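Local atomic coordinates of ubiquitin and WLM domain-containing metalloprotease SPCC1442.07c (Schizosaccharomyces pombe, PDB entry 5JIG), a protein that probably acts as a DNA-dependent metalloendopeptidase on DNA-binding proteins, helping to repair toxic DNA-protein cross-links, and is represented here by its zinc protease (WLM) domain. Residues L46-D51 with G70-L75; N7-L12 with Y23-R28. All coordinates share one frame; numbering follows the deposited sequence.

Interaction 1: L46-D51 with G70-L75; sequences LLSEMD and GAHIEL
L46 and H72 run alongside each other on one face of two parallel strands, 44-50 and 72-76, in the mixed sheet of the WLM protease domain. L46 CD2 sits squarely over the imidazole in a CH-pi contact, 3.4 Å from the ring centroid of H72. With CG anti to the backbone N (chi1 179°), the ring swings toward strand 44-50, where H72 NE2 and S48 OG share a 2.7 Å hydrogen bond in the S48 conformer described, perhaps not in the second. Replacing H72 with an alanine would probably leave L46 CD2 without the ring face it packs on and S48 OG without its nitrogen partner. On the other face L75, which buries most surface here, brings CD1 to 4.0 Å from L47 CD1, which also touches I73 CG2. I73 reaches on to the predicted active-site E98 of helix 88-100, and L75 to T94. Backbone bonds run I73 N to L46 O, S48 N to I73 O and L75 N to S48 O. E74 OE1 accepts from two waters; its OE2 is hydrogen-bonded to H67 NE2. M50 CB sits 3.4 Å from L75 C, and M50 N donates to L75 O, almost straight (178°) but from above the carbonyl plane.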
# COMPACT_ATOMS: atom_id res chain seq x y z
N LEU A 46 3.86 -3.31 -9.44
CA LEU A 46 4.78 -2.31 -8.97
C LEU A 46 4.20 -1.54 -7.81
O LEU A 46 3.03 -1.06 -7.89
CB LEU A 46 5.09 -1.32 -10.12
CG LEU A 46 6.11 -0.20 -9.86
CD1 LEU A 46 7.44 -0.72 -9.41
CD2 LEU A 46 6.23 0.68 -11.10
N LEU A 47 4.97 -1.37 -6.74
CA LEU A 47 4.64 -0.51 -5.61
C LEU A 47 5.78 0.50 -5.53
O LEU A 47 6.97 0.11 -5.38
CB LEU A 47 4.57 -1.30 -4.31
CG LEU A 47 4.29 -0.50 -3.04
CD1 LEU A 47 2.92 0.17 -3.12
CD2 LEU A 47 4.38 -1.39 -1.82
N SER A 48 5.48 1.79 -5.66
CA SER A 48 6.49 2.84 -5.68
C SER A 48 6.21 3.88 -4.60
O SER A 48 5.08 4.11 -4.17
CB SER A 48 6.52 3.61 -6.99
OG SER A 48 6.83 2.77 -8.13
N GLU A 49 7.29 4.56 -4.25
CA GLU A 49 7.19 5.78 -3.45
C GLU A 49 6.77 6.92 -4.32
O GLU A 49 7.34 7.18 -5.39
CB GLU A 49 8.61 6.08 -2.92
CG GLU A 49 8.63 7.33 -2.09
CD GLU A 49 10.02 7.70 -1.57
OE1 GLU A 49 10.06 8.57 -0.68
OE2 GLU A 49 11.01 7.10 -2.06
N MET A 50 5.72 7.63 -3.87
CA MET A 50 5.17 8.76 -4.49
C MET A 50 6.05 9.98 -4.15
O MET A 50 6.51 10.16 -3.02
CB MET A 50 3.76 9.00 -3.97
CG MET A 50 2.87 9.96 -4.66
SD MET A 50 1.20 9.85 -3.92
CE MET A 50 0.47 11.28 -4.74
N ASP A 51 6.24 10.86 -5.11
CA ASP A 51 7.07 12.04 -4.88
C ASP A 51 6.43 12.86 -3.75
O ASP A 51 5.22 13.10 -3.77
CB ASP A 51 7.29 12.74 -6.18
CG ASP A 51 8.37 13.89 -6.08
OD1 ASP A 51 8.33 14.75 -6.95
OD2 ASP A 51 9.20 14.02 -5.20
N GLY A 70 -4.57 -1.43 -10.23
CA GLY A 70 -3.57 -2.24 -9.62
C GLY A 70 -2.37 -2.61 -10.47
O GLY A 70 -1.60 -3.43 -10.08
N ALA A 71 -2.20 -1.96 -11.63
CA ALA A 71 -0.96 -2.12 -12.36
C ALA A 71 0.20 -1.53 -11.58
O ALA A 71 1.33 -2.02 -11.64
CB ALA A 71 -1.04 -1.42 -13.70
N HIS A 72 -0.05 -0.47 -10.85
CA HIS A 72 0.97 0.27 -10.12
C HIS A 72 0.29 1.06 -9.01
O HIS A 72 -0.62 1.82 -9.28
CB HIS A 72 1.69 1.21 -11.11
CG HIS A 72 2.76 2.06 -10.51
ND1 HIS A 72 3.35 3.10 -11.20
CD2 HIS A 72 3.44 2.03 -9.33
CE1 HIS A 72 4.32 3.62 -10.44
NE2 HIS A 72 4.40 2.98 -9.30
N ILE A 73 0.75 0.84 -7.77
CA ILE A 73 0.29 1.64 -6.64
C ILE A 73 1.48 2.49 -6.16
O ILE A 73 2.62 1.99 -6.10
CB ILE A 73 -0.29 0.75 -5.53
CG1 ILE A 73 -1.62 0.18 -6.01
CG2 ILE A 73 -0.43 1.50 -4.21
CD1 ILE A 73 -2.24 -0.86 -5.09
N GLU A 74 1.19 3.75 -5.85
CA GLU A 74 2.19 4.66 -5.29
C GLU A 74 1.73 5.12 -3.91
O GLU A 74 0.52 5.27 -3.65
CB GLU A 74 2.46 5.87 -6.12
CG GLU A 74 2.63 5.61 -7.59
CD GLU A 74 3.20 6.78 -8.35
OE1 GLU A 74 3.99 7.55 -7.76
OE2 GLU A 74 2.84 6.90 -9.55
N LEU A 75 2.69 5.33 -3.01
CA LEU A 75 2.41 5.78 -1.64
C LEU A 75 3.37 6.90 -1.29
O LEU A 75 4.59 6.76 -1.44
CB LEU A 75 2.65 4.66 -0.63
CG LEU A 75 1.78 3.42 -0.80
CD1 LEU A 75 2.31 2.35 0.12
CD2 LEU A 75 0.30 3.69 -0.55
O HOH W 1 6.73 7.30 -8.03
O HOH W 2 4.79 10.21 -7.73

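Interaction 2: N7-L12 with Y23-R28; sequences NELVVL and YLERLR
L24 packs on L9, V11 and the backbone of V10 where helix 17-29 lies against strand 6-10, the edge strand of the WLM-domain sheet. It is a plain alpha-on-beta layer: the segments' axes come within 9.1 Å and run roughly antiparallel (148°), with no hydrogen bond between 7-12 and 23-28. L24 makes most of the helix's share of the contact. Its CB meets L9 CD1 at 4.0 Å, while its CD1 lies 3.3 Å from the backbone V10 O and 3.8 Å from V11 CG1. The L24 and V11 side chains point in opposite senses and meet methyl to methyl. Next comes E25, whose aliphatic part takes part: CG lies 3.7 Å from L9 CD1, the E25 chain running roughly perpendicular to L9. L27, on the neighbouring flank of the helix, rests on V91 and L95 of helix 88-100. One turn after L24, R28 comes back over the strand. Its chain bends at chi3 (66°), turning a face of the guanidinium to L9, while NE and NH1 hydrogen-bond to a residue adjoining one of the segments and help to hold the group in place. L9 thus sits between E25, L24 and R28, with L21 and L47 also touching it. CD1 of L9 lies over one face of the guanidinium, 3.6 Å from R28 NH2.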
# COMPACT_ATOMS: atom_id res chain seq x y z
N ASN A 7 5.22 -7.14 -7.01
CA ASN A 7 6.32 -7.83 -7.65
C ASN A 7 7.63 -7.05 -7.65
O ASN A 7 8.68 -7.67 -7.68
CB ASN A 7 5.96 -8.21 -9.09
CG ASN A 7 4.92 -9.30 -9.17
OD1 ASN A 7 4.74 -10.07 -8.24
ND2 ASN A 7 4.22 -9.33 -10.31
N GLU A 8 7.56 -5.73 -7.62
CA GLU A 8 8.72 -4.87 -7.63
C GLU A 8 8.42 -3.64 -6.80
O GLU A 8 7.31 -3.15 -6.78
CB GLU A 8 9.08 -4.45 -9.06
CG GLU A 8 10.34 -3.63 -9.15
CD GLU A 8 10.78 -3.27 -10.56
OE1 GLU A 8 11.76 -2.54 -10.72
OE2 GLU A 8 10.11 -3.67 -11.55
N LEU A 9 9.46 -3.19 -6.09
CA LEU A 9 9.45 -1.99 -5.27
C LEU A 9 10.36 -0.96 -5.91
O LEU A 9 11.46 -1.29 -6.35
CB LEU A 9 9.94 -2.28 -3.86
CG LEU A 9 9.26 -3.43 -3.15
CD1 LEU A 9 9.85 -3.58 -1.79
CD2 LEU A 9 7.75 -3.25 -3.07
N VAL A 10 9.94 0.30 -5.89
CA VAL A 10 10.75 1.42 -6.40
C VAL A 10 10.69 2.58 -5.44
O VAL A 10 9.62 2.92 -4.96
CB VAL A 10 10.27 1.88 -7.81
CG1 VAL A 10 10.88 3.22 -8.23
CG2 VAL A 10 10.66 0.85 -8.87
N VAL A 11 11.85 3.17 -5.16
CA VAL A 11 11.94 4.35 -4.32
C VAL A 11 12.60 5.46 -5.10
O VAL A 11 13.27 5.28 -6.14
CB VAL A 11 12.71 4.09 -3.01
CG1 VAL A 11 11.94 3.11 -2.18
CG2 VAL A 11 14.14 3.65 -3.29
N LEU A 12 12.39 6.68 -4.60
CA LEU A 12 12.93 7.88 -5.23
C LEU A 12 14.34 8.17 -4.80
O LEU A 12 14.84 7.70 -3.81
CB LEU A 12 11.99 9.00 -4.94
CG LEU A 12 10.59 8.69 -5.53
CD1 LEU A 12 9.71 9.81 -5.26
CD2 LEU A 12 10.55 8.43 -7.07
N TYR A 23 10.80 0.72 4.19
CA TYR A 23 9.41 1.02 4.45
C TYR A 23 8.52 0.23 3.46
O TYR A 23 7.54 -0.42 3.87
CB TYR A 23 9.19 2.53 4.32
CG TYR A 23 8.01 3.13 5.06
CD1 TYR A 23 8.14 4.37 5.64
CD2 TYR A 23 6.79 2.52 5.14
CE1 TYR A 23 7.08 4.96 6.30
CE2 TYR A 23 5.72 3.09 5.80
CZ TYR A 23 5.87 4.31 6.40
OH TYR A 23 4.79 4.84 7.07
N LEU A 24 8.83 0.29 2.16
CA LEU A 24 8.07 -0.48 1.20
C LEU A 24 8.17 -2.00 1.46
O LEU A 24 7.18 -2.70 1.29
CB LEU A 24 8.51 -0.18 -0.24
CG LEU A 24 8.21 1.27 -0.72
CD1 LEU A 24 8.57 1.35 -2.20
CD2 LEU A 24 6.76 1.66 -0.51
N GLU A 25 9.35 -2.48 1.84
CA GLU A 25 9.50 -3.91 2.13
C GLU A 25 8.59 -4.29 3.30
O GLU A 25 7.97 -5.35 3.29
CB GLU A 25 10.93 -4.25 2.45
CG GLU A 25 11.86 -4.14 1.26
CD GLU A 25 13.35 -4.21 1.68
OE1 GLU A 25 14.17 -4.42 0.79
OE2 GLU A 25 13.67 -4.03 2.83
N ARG A 26 8.53 -3.43 4.30
CA ARG A 26 7.68 -3.69 5.47
C ARG A 26 6.22 -3.78 5.05
O ARG A 26 5.49 -4.69 5.52
CB ARG A 26 7.87 -2.62 6.54
CG ARG A 26 7.00 -2.81 7.76
CD ARG A 26 7.19 -1.72 8.74
NE ARG A 26 6.39 -1.86 9.89
CZ ARG A 26 6.35 -0.92 10.88
NH1 ARG A 26 5.54 -1.01 11.85
NH2 ARG A 26 7.01 0.20 10.77
N LEU A 27 5.76 -2.88 4.21
CA LEU A 27 4.37 -2.92 3.72
C LEU A 27 4.10 -4.20 2.92
O LEU A 27 3.07 -4.84 3.09
CB LEU A 27 4.09 -1.69 2.88
CG LEU A 27 4.01 -0.39 3.68
CD1 LEU A 27 4.21 0.82 2.78
CD2 LEU A 27 2.68 -0.24 4.44
N ARG A 28 5.02 -4.54 2.02
CA ARG A 28 4.84 -5.74 1.22
C ARG A 28 4.71 -6.97 2.11
O ARG A 28 3.93 -7.88 1.83
CB ARG A 28 6.00 -5.88 0.25
CG ARG A 28 5.95 -7.14 -0.61
CD ARG A 28 7.23 -7.34 -1.37
NE ARG A 28 8.29 -7.62 -0.35
CZ ARG A 28 9.59 -7.46 -0.53
NH1 ARG A 28 10.40 -7.62 0.53
NH2 ARG A 28 10.13 -7.20 -1.74

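How the interactions relate
From the N terminus, strand 6-10 leads through a short loop into helix 17-29, and interaction 2 closes that strand-helix loop first. The chain continues through helix 31-40 to strand 44-50, which lies parallel beside strand 6-10, and interaction 1 then closes the loop from there to strand 72-76, with strand 64-67 in between. The two contacts follow in series, neither nested nor crossing. They meet in the sheet: strand 44-50 is bonded to 6-10 on one side and 72-76 on the other. L47 N bonds to E8 O, E49 OE2 to L12 N, and V10 CB packs on S48 OG. Together they tie helix 17-29 through three strands to helix 88-100 of the metal site.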